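Local coordinates for penicillin-binding protein activator LpoB (Salmonella enterica subsp. enterica serovar Typhimurium, PDB 4Q6V), which probably regulates peptidoglycan synthesis as an outer-membrane lipoprotein that interacts with penicillin-binding protein 1B and is essential for its function, at residues A[5-10]-A[45-50]. Sequence-based numbering, arbitrary orientation.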
loop_
_atom_site.group_PDB
_atom_site.type_symbol
_atom_site.label_atom_id
_atom_site.label_comp_id
_atom_site.label_asym_id
_atom_site.label_seq_id
_atom_site.Cartn_x
_atom_site.Cartn_y
_atom_site.Cartn_z
ATOM N N GLY A 5 14.476 -4.856 -3.664
ATOM C CA GLY A 5 14.871 -4.799 -5.046
ATOM C C GLY A 5 13.724 -4.517 -5.954
ATOM O O GLY A 5 13.864 -3.753 -6.929
ATOM N N ALA A 6 12.573 -5.109 -5.626
ATOM C CA ALA A 6 11.331 -4.823 -6.319
ATOM C C ALA A 6 10.682 -3.486 -5.920
ATOM O O ALA A 6 10.226 -2.715 -6.798
ATOM C CB ALA A 6 10.376 -5.966 -6.104
HETATM N N MSE A 7 10.692 -3.206 -4.617
HETATM C CA MSE A 7 9.896 -2.099 -4.074
HETATM C C MSE A 7 10.585 -0.752 -4.243
HETATM O O MSE A 7 9.941 0.250 -4.517
HETATM C CB MSE A 7 9.593 -2.368 -2.629
HETATM C CG MSE A 7 8.284 -3.133 -2.451
HETATM SE SE MSE A 7 8.159 -3.952 -0.667
HETATM C CE MSE A 7 6.376 -4.710 -0.912
ATOM N N GLN A 8 11.920 -0.711 -4.122
ATOM C CA GLN A 8 12.680 0.544 -4.131
ATOM C C GLN A 8 12.535 1.309 -5.433
ATOM O O GLN A 8 12.293 2.520 -5.435
ATOM C CB GLN A 8 14.178 0.312 -3.844
ATOM C CG GLN A 8 14.515 -0.265 -2.486
ATOM C CD GLN A 8 14.129 0.638 -1.341
ATOM O OE1 GLN A 8 14.087 1.862 -1.482
ATOM N NE2 GLN A 8 13.828 0.029 -0.185
ATOM N N PRO A 9 12.693 0.630 -6.568
ATOM C CA PRO A 9 12.537 1.331 -7.821
ATOM C C PRO A 9 11.112 1.845 -8.050
ATOM O O PRO A 9 10.950 2.860 -8.703
ATOM C CB PRO A 9 12.901 0.280 -8.872
ATOM C CG PRO A 9 13.082 -1.012 -8.178
ATOM C CD PRO A 9 13.345 -0.682 -6.747
ATOM N N LEU A 10 10.110 1.113 -7.543
ATOM C CA LEU A 10 8.697 1.468 -7.770
ATOM C C LEU A 10 8.361 2.661 -6.874
ATOM O O LEU A 10 7.710 3.612 -7.297
ATOM C CB LEU A 10 7.806 0.296 -7.441
ATOM C CG LEU A 10 7.798 -0.902 -8.392
ATOM C CD1 LEU A 10 6.911 -2.028 -7.905
ATOM C CD2 LEU A 10 7.323 -0.437 -9.752
ATOM N N THR A 45 4.769 -6.067 3.723
ATOM C CA THR A 45 4.112 -4.796 4.033
ATOM C C THR A 45 5.026 -3.914 4.870
ATOM O O THR A 45 5.083 -2.723 4.608
ATOM C CB THR A 45 2.792 -5.036 4.780
ATOM O OG1 THR A 45 1.942 -5.918 4.032
ATOM C CG2 THR A 45 2.060 -3.712 5.006
ATOM N N GLU A 46 5.730 -4.502 5.835
ATOM C CA GLU A 46 6.768 -3.797 6.619
ATOM C C GLU A 46 7.872 -3.237 5.754
ATOM O O GLU A 46 8.276 -2.078 5.887
ATOM C CB GLU A 46 7.366 -4.661 7.720
ATOM C CG GLU A 46 6.514 -4.711 8.986
ATOM C CD GLU A 46 6.461 -3.374 9.734
ATOM O OE1 GLU A 46 7.523 -2.725 9.872
ATOM O OE2 GLU A 46 5.377 -2.924 10.196
ATOM N N THR A 47 8.350 -4.052 4.820
ATOM C CA THR A 47 9.355 -3.575 3.878
ATOM C C THR A 47 8.869 -2.326 3.139
ATOM O O THR A 47 9.601 -1.370 2.940
ATOM C CB THR A 47 9.751 -4.699 2.885
ATOM O OG1 THR A 47 10.377 -5.759 3.615
ATOM C CG2 THR A 47 10.719 -4.221 1.819
ATOM N N LEU A 48 7.624 -2.384 2.685
ATOM C CA LEU A 48 7.033 -1.367 1.880
ATOM C C LEU A 48 6.937 -0.082 2.704
ATOM O O LEU A 48 7.272 1.007 2.214
ATOM C CB LEU A 48 5.609 -1.793 1.414
ATOM C CG LEU A 48 4.950 -0.795 0.433
ATOM C CD1 LEU A 48 5.851 -0.414 -0.703
ATOM C CD2 LEU A 48 3.611 -1.340 -0.060
ATOM N N ARG A 49 6.439 -0.209 3.922
ATOM C CA ARG A 49 6.220 0.929 4.822
ATOM C C ARG A 49 7.575 1.612 5.061
ATOM O O ARG A 49 7.691 2.855 5.100
ATOM C CB ARG A 49 5.560 0.478 6.107
ATOM C CG ARG A 49 4.076 0.134 6.005
ATOM C CD ARG A 49 3.557 -0.440 7.317
ATOM N NE ARG A 49 3.766 0.502 8.396
ATOM C CZ ARG A 49 2.888 1.393 8.860
ATOM N NH1 ARG A 49 1.669 1.454 8.377
ATOM N NH2 ARG A 49 3.224 2.225 9.839
ATOM N N ASN A 50 8.628 0.791 5.159
ATOM C CA ASN A 50 9.979 1.341 5.345
ATOM C C ASN A 50 10.478 2.121 4.163
ATOM O O ASN A 50 10.905 3.262 4.310
ATOM C CB ASN A 50 10.933 0.231 5.759
ATOM C CG ASN A 50 10.670 -0.252 7.172
ATOM O OD1 ASN A 50 10.616 -1.450 7.440
ATOM N ND2 ASN A 50 10.499 0.680 8.093
#
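Met7 on helix 3-15 faces Leu48 on helix 41-54, and their CA atoms, 6.6 Å apart, are the nearest CA pair between 5-10 and 45-50. Met7, present as selenomethionine, spans most of this distance: it starts out toward the other helix and stays extended beyond CG (chi2 163°, chi3 178°), which carries its SE and CE onto the turn of Thr47 and Leu48. SE lies 3.6 Å from Thr47 CG2 and 3.7 Å from the backbone N of Leu48, while the terminal CE reaches Leu48 CB at 3.8 Å. Leu48 runs across the Met7 chain at about a right angle; its CG lies anti to the backbone N (chi1 -175°), and from there the CD1 branch meets Met7 CG at 4.0 Å. Thr47 is split by polarity: its methyl meets the selenium, whereas OG1 hydrogen-bonds to Glu43 O within its own helix. No hydrogen bond joins the segments, which bury 185 Å² between them through van der Waals contacts. Beneath, Met7 also touches Val31 and Leu113, and Leu48 touches Val28 and Met115, all on strands of the mixed sheet. The arrangement is that of two neighbouring helices packed on one sheet face in a mixed alpha-beta domain, here the C-terminal domain of LpoB.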